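Local coordinates for protein catechol 1,2-dioxygenase (Acinetobacter sp., PDB 1DMH) that uses a ferric iron to cleave the ring of catechol with dioxygen, giving cis,cis-muconate, and works as a homodimer, at residues A[31-34]-A[35-39]; A[9-12]-A[13-17]. All coordinates share one frame; numbering follows the deposited sequence.

Each contact is a run of about two and a half helical turns in the N-terminal region of the chain, whose five helices from each subunit make the helical zipper along the dimer axis. Contact 2 comes first, on helix 9-18, and contact 1 follows on the next helix, 28-47; their centres lie about 12 Å apart, on the same side of the chain's centre. The two runs touch: L15 CD2 packs against L38 CB at 3.8 Å, and H35 CD2 lies 3.5 Å from L15 O. Both also meet the second subunit. Residues 31-39 thus touch the short first helix, a bound phospholipid and the second subunit, well away from the iron.

Contact 1. Residues A[31-34]-A[35-39]; sequences KQII and HRVLS. With LIO ([1-pentadecanoyl-2-decanoyl-glycerol-3-yl]phosphonyl choline), chain G.
I34 and L38, one turn apart on helix 28-47, lie side by side and point the same way. From I34 CB, which sits against H35 N, the side chain forks. Its CG2 branch, anti to the backbone N, runs forward to L38 CD1 at 3.8 Å, while CG1 carries CD1 off to the phospholipid, 4.0 Å from C37 of its shorter acyl chain. I33 divides its contacts likewise: CG2 meets V37 CG2 at 4.1 Å and also the longer acyl chain, whose C14 is 3.7 Å from I33 CD1. Beneath these pairs, V37 N and L38 N bond to I33 O and I34 O, both at 2.9 Å. H35 O takes two donors from opposite faces of its plane, S39 N and S39 OG, the latter at 2.8 Å. The same hydroxyl stands over one face of the H35 ring, offset toward the rim. R36 NE makes a salt bridge to D40 of its own helix, and R36 NH2 one to D47 of the second subunit. Such i/i+4 apolar pairs are typical of a packed helix; here I33 and I34 line part of the lipid pocket in the helical zipper of this intradiol dioxygenase.

Contact 2. Residues A[9-12]-A[13-17]; sequences QDVQ and DFLRV
Two torsions set Q12 beside L15: CG of Q12 lies anti to its carbonyl carbon (chi1 -63°), and the bend at chi2 (-58°) folds the amide round until NE2 is 4.0 Å from L15 CD1. The two side chains point the same way, and the amide gives its hydrogen bond to the carbonyl of F6, in the segment leading into the helix. V11 adds an apolar neighbour one turn before L15, with CG1 4.2 Å from L15 CD1. That leucine methyl therefore has an amide nitrogen and a valine methyl as neighbours, and the leucine goes on to pack against S39 and Y42 of helix 28-47. The F14 ring leads away from L15, touching Y42 and meeting Y255 and H82 of the second subunit edge-to-face, and V11 packs on M86 of that subunit.

The backbone bonds are uneven. D13 N to Q9 O (2.9 Å) and L15 N to V11 O (3.0 Å) are sound bonds; F14 N to D10 O is more bent, 150° at the hydrogen, and R16 N to Q12 O at 3.3 Å is weak. D13 turns its carboxylate back over Q9 O, with OD2 3.3 Å from it; both are acceptors, so no bond joins them. D10 and D13 carry like charges 5.9 Å apart, OD1 to OD2, near the first turn of the helix, where the helix dipole would probably favour negative groups. The chemistry thus divides the helix by side: Q9, D10 and D13 are exposed, while V11, F14 and L15 give an apolar side to the neighbouring helix and the dimer partner.

Contact 1. Residues A[31-34]-A[35-39]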
loop_
_atom_site.group_PDB
_atom_site.type_symbol
_atom_site.label_atom_id
_atom_site.label_comp_id
_atom_site.label_asym_id
_atom_site.label_seq_id
_atom_site.Cartn_x
_atom_site.Cartn_y
_atom_site.Cartn_z
ATOM N N LYS A 31 9.460 8.112 -13.083
ATOM C CA LYS A 31 9.875 6.939 -13.847
ATOM C C LYS A 31 11.188 6.354 -13.308
ATOM O O LYS A 31 11.378 5.140 -13.242
ATOM C CB LYS A 31 10.045 7.307 -15.321
ATOM C CG LYS A 31 8.777 7.813 -16.017
ATOM C CD LYS A 31 9.121 8.100 -17.471
ATOM C CE LYS A 31 7.948 8.606 -18.267
ATOM N NZ LYS A 31 8.415 8.850 -19.661
ATOM N N GLN A 32 12.096 7.239 -12.922
ATOM C CA GLN A 32 13.383 6.833 -12.379
ATOM C C GLN A 32 13.200 6.020 -11.105
ATOM O O GLN A 32 13.825 4.977 -10.928
ATOM C CB GLN A 32 14.203 8.077 -12.070
ATOM C CG GLN A 32 15.494 7.813 -11.370
ATOM C CD GLN A 32 16.284 9.106 -11.127
ATOM O OE1 GLN A 32 15.849 10.000 -10.373
ATOM N NE2 GLN A 32 17.444 9.222 -11.791
ATOM N N ILE A 33 12.344 6.510 -10.218
ATOM C CA ILE A 33 12.104 5.823 -8.950
ATOM C C ILE A 33 11.367 4.494 -9.185
ATOM O O ILE A 33 11.771 3.448 -8.665
ATOM C CB ILE A 33 11.322 6.751 -7.965
ATOM C CG1 ILE A 33 12.210 7.963 -7.611
ATOM C CG2 ILE A 33 10.887 5.967 -6.671
ATOM C CD1 ILE A 33 11.459 9.074 -6.890
ATOM N N ILE A 34 10.307 4.530 -9.989
ATOM C CA ILE A 34 9.540 3.323 -10.289
ATOM C C ILE A 34 10.417 2.246 -10.920
ATOM O O ILE A 34 10.348 1.078 -10.517
ATOM C CB ILE A 34 8.371 3.628 -11.233
ATOM C CG1 ILE A 34 7.365 4.536 -10.527
ATOM C CG2 ILE A 34 7.687 2.326 -11.653
ATOM C CD1 ILE A 34 6.772 3.919 -9.286
ATOM N N HIS A 35 11.247 2.615 -11.896
ATOM C CA HIS A 35 12.109 1.619 -12.513
ATOM C C HIS A 35 12.998 0.932 -11.471
ATOM O O HIS A 35 13.131 -0.284 -11.470
ATOM C CB HIS A 35 12.970 2.242 -13.608
ATOM C CG HIS A 35 13.810 1.242 -14.336
ATOM N ND1 HIS A 35 15.171 1.131 -14.144
ATOM C CD2 HIS A 35 13.464 0.233 -15.170
ATOM C CE1 HIS A 35 15.627 0.094 -14.824
ATOM N NE2 HIS A 35 14.612 -0.467 -15.455
ATOM N N ARG A 36 13.584 1.697 -10.564
ATOM C CA ARG A 36 14.441 1.103 -9.541
ATOM C C ARG A 36 13.669 0.220 -8.566
ATOM O O ARG A 36 14.089 -0.894 -8.266
ATOM C CB ARG A 36 15.172 2.207 -8.769
ATOM C CG ARG A 36 15.926 1.748 -7.528
ATOM C CD ARG A 36 16.976 0.712 -7.829
ATOM N NE ARG A 36 17.777 0.461 -6.635
ATOM C CZ ARG A 36 18.819 1.208 -6.271
ATOM N NH1 ARG A 36 19.203 2.243 -7.023
ATOM N NH2 ARG A 36 19.433 0.970 -5.124
ATOM N N VAL A 37 12.543 0.711 -8.061
ATOM C CA VAL A 37 11.760 -0.081 -7.128
ATOM C C VAL A 37 11.256 -1.381 -7.775
ATOM O O VAL A 37 11.321 -2.437 -7.152
ATOM C CB VAL A 37 10.573 0.741 -6.552
ATOM C CG1 VAL A 37 9.732 -0.140 -5.628
ATOM C CG2 VAL A 37 11.101 1.925 -5.766
ATOM N N LEU A 38 10.769 -1.323 -9.016
ATOM C CA LEU A 38 10.296 -2.551 -9.686
ATOM C C LEU A 38 11.428 -3.541 -9.915
ATOM O O LEU A 38 11.268 -4.741 -9.740
ATOM C CB LEU A 38 9.672 -2.263 -11.050
ATOM C CG LEU A 38 8.357 -1.507 -11.075
ATOM C CD1 LEU A 38 7.877 -1.403 -12.509
ATOM C CD2 LEU A 38 7.349 -2.250 -10.237
ATOM N N SER A 39 12.571 -3.029 -10.340
ATOM C CA SER A 39 13.715 -3.884 -10.585
ATOM C C SER A 39 14.087 -4.605 -9.314
ATOM O O SER A 39 14.257 -5.812 -9.316
ATOM C CB SER A 39 14.902 -3.057 -11.081
ATOM O OG SER A 39 14.583 -2.502 -12.344
HETATM C C1 LIO G . 3.471 13.866 -7.422
HETATM C C2 LIO G . 3.655 12.502 -7.572
HETATM C C3 LIO G . 4.910 12.175 -7.084
HETATM C C4 LIO G . 3.952 18.176 -7.171
HETATM C C5 LIO G . 3.293 19.446 -7.762
HETATM C C6 LIO G . 4.229 20.931 -6.025
HETATM C C7 LIO G . 3.390 21.854 -8.084
HETATM C C8 LIO G . 5.432 20.618 -8.100
HETATM C C11 LIO G . 7.065 12.522 -6.011
HETATM C C12 LIO G . 7.191 10.979 -6.139
HETATM C C13 LIO G . 8.037 10.425 -4.991
HETATM C C14 LIO G . 8.179 8.909 -5.097
HETATM C C15 LIO G . 8.064 8.337 -3.691
HETATM C C16 LIO G . 8.949 7.116 -3.516
HETATM C C17 LIO G . 8.772 6.621 -2.082
HETATM C C18 LIO G . 9.375 5.230 -1.910
HETATM C C19 LIO G . 8.273 4.256 -1.500
HETATM C C20 LIO G . 8.413 3.926 -0.019
HETATM C C21 LIO G . 7.146 3.215 0.456
HETATM C C22 LIO G . 7.330 2.783 1.917
HETATM C C23 LIO G . 5.973 2.394 2.489
HETATM C C24 LIO G . 6.125 1.960 3.934
HETATM C C25 LIO G . 4.757 1.990 4.595
HETATM C C31 LIO G . 2.396 10.209 -7.023
HETATM C C32 LIO G . 3.482 9.236 -7.499
HETATM C C33 LIO G . 4.046 8.493 -6.275
HETATM C C34 LIO G . 3.709 7.005 -6.355
HETATM C C35 LIO G . 4.929 6.192 -5.940
HETATM C C36 LIO G . 4.486 4.924 -5.224
HETATM C C37 LIO G . 5.500 3.814 -5.507
HETATM C C38 LIO G . 5.082 2.520 -4.798
HETATM C C39 LIO G . 4.248 1.647 -5.750
HETATM C C40 LIO G . 4.560 0.167 -5.499
HETATM N N LIO G . 4.087 20.700 -7.487
HETATM O O2 LIO G . 2.507 11.688 -7.055
HETATM O O3 LIO G . 5.833 13.144 -6.526
HETATM O O11 LIO G . 7.949 13.214 -5.500
HETATM O O31 LIO G . 1.356 9.724 -6.568
HETATM O O1P LIO G . 5.089 15.842 -8.772
HETATM O O2P LIO G . 3.029 16.762 -9.765
HETATM O O3P LIO G . 2.883 14.672 -8.474
HETATM O O4P LIO G . 3.351 16.849 -7.321
HETATM P P LIO G . 3.595 16.023 -8.575
#

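Contact 2. Residues A[9-12]-A[13-17]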
loop_
_atom_site.group_PDB
_atom_site.type_symbol
_atom_site.label_atom_id
_atom_site.label_comp_id
_atom_site.label_asym_id
_atom_site.label_seq_id
_atom_site.Cartn_x
_atom_site.Cartn_y
_atom_site.Cartn_z
ATOM N N GLN A 9 17.250 -10.679 -21.162
ATOM C CA GLN A 9 16.860 -9.470 -21.871
ATOM C C GLN A 9 15.357 -9.269 -21.866
ATOM O O GLN A 9 14.892 -8.139 -21.839
ATOM C CB GLN A 9 17.365 -9.488 -23.319
ATOM C CG GLN A 9 18.882 -9.323 -23.405
ATOM C CD GLN A 9 19.386 -8.109 -22.587
ATOM O OE1 GLN A 9 19.054 -6.951 -22.892
ATOM N NE2 GLN A 9 20.173 -8.383 -21.530
ATOM N N ASP A 10 14.593 -10.355 -21.895
ATOM C CA ASP A 10 13.143 -10.222 -21.884
ATOM C C ASP A 10 12.649 -9.534 -20.608
ATOM O O ASP A 10 11.807 -8.638 -20.681
ATOM C CB ASP A 10 12.492 -11.587 -22.051
ATOM C CG ASP A 10 12.885 -12.239 -23.352
ATOM O OD1 ASP A 10 12.682 -11.594 -24.397
ATOM O OD2 ASP A 10 13.406 -13.378 -23.342
ATOM N N VAL A 11 13.173 -9.932 -19.448
ATOM C CA VAL A 11 12.760 -9.301 -18.198
ATOM C C VAL A 11 13.315 -7.873 -18.071
ATOM O O VAL A 11 12.596 -6.948 -17.676
ATOM C CB VAL A 11 13.184 -10.142 -16.984
ATOM C CG1 VAL A 11 12.923 -9.363 -15.674
ATOM C CG2 VAL A 11 12.403 -11.448 -16.995
ATOM N N GLN A 12 14.582 -7.676 -18.424
ATOM C CA GLN A 12 15.152 -6.337 -18.335
ATOM C C GLN A 12 14.425 -5.320 -19.236
ATOM O O GLN A 12 14.154 -4.189 -18.799
ATOM C CB GLN A 12 16.650 -6.410 -18.638
ATOM C CG GLN A 12 17.383 -7.275 -17.594
ATOM C CD GLN A 12 17.198 -6.740 -16.190
ATOM O OE1 GLN A 12 17.481 -5.569 -15.935
ATOM N NE2 GLN A 12 16.722 -7.576 -15.278
ATOM N N ASP A 13 14.089 -5.709 -20.472
ATOM C CA ASP A 13 13.371 -4.797 -21.366
ATOM C C ASP A 13 11.962 -4.544 -20.859
ATOM O O ASP A 13 11.449 -3.414 -20.921
ATOM C CB ASP A 13 13.292 -5.345 -22.788
ATOM C CG ASP A 13 14.639 -5.328 -23.492
ATOM O OD1 ASP A 13 15.508 -4.509 -23.092
ATOM O OD2 ASP A 13 14.814 -6.116 -24.456
ATOM N N PHE A 14 11.345 -5.606 -20.350
ATOM C CA PHE A 14 10.003 -5.510 -19.804
ATOM C C PHE A 14 9.975 -4.450 -18.684
ATOM O O PHE A 14 9.077 -3.620 -18.629
ATOM C CB PHE A 14 9.566 -6.874 -19.257
ATOM C CG PHE A 14 8.138 -6.893 -18.745
ATOM C CD1 PHE A 14 7.095 -6.452 -19.557
ATOM C CD2 PHE A 14 7.838 -7.370 -17.466
ATOM C CE1 PHE A 14 5.770 -6.483 -19.117
ATOM C CE2 PHE A 14 6.508 -7.408 -17.004
ATOM C CZ PHE A 14 5.471 -6.961 -17.839
ATOM N N LEU A 15 10.962 -4.488 -17.791
ATOM C CA LEU A 15 11.032 -3.523 -16.699
ATOM C C LEU A 15 11.105 -2.084 -17.227
ATOM O O LEU A 15 10.579 -1.157 -16.606
ATOM C CB LEU A 15 12.253 -3.823 -15.815
ATOM C CG LEU A 15 12.115 -4.988 -14.824
ATOM C CD1 LEU A 15 13.454 -5.419 -14.274
ATOM C CD2 LEU A 15 11.188 -4.553 -13.688
ATOM N N ARG A 16 11.762 -1.888 -18.369
ATOM C CA ARG A 16 11.865 -0.540 -18.904
ATOM C C ARG A 16 10.523 -0.112 -19.477
ATOM O O ARG A 16 10.117 1.042 -19.332
ATOM C CB ARG A 16 12.964 -0.459 -19.969
ATOM C CG ARG A 16 14.381 -0.661 -19.413
ATOM C CD ARG A 16 15.394 -0.466 -20.537
ATOM N NE ARG A 16 15.357 0.914 -21.022
ATOM C CZ ARG A 16 15.923 1.929 -20.379
ATOM N NH1 ARG A 16 16.575 1.697 -19.245
ATOM N NH2 ARG A 16 15.793 3.172 -20.835
ATOM N N VAL A 17 9.828 -1.043 -20.121
ATOM C CA VAL A 17 8.508 -0.745 -20.680
ATOM C C VAL A 17 7.487 -0.396 -19.587
ATOM O O VAL A 17 6.786 0.617 -19.661
ATOM C CB VAL A 17 7.984 -1.945 -21.464
ATOM C CG1 VAL A 17 6.542 -1.692 -21.922
ATOM C CG2 VAL A 17 8.901 -2.210 -22.635
#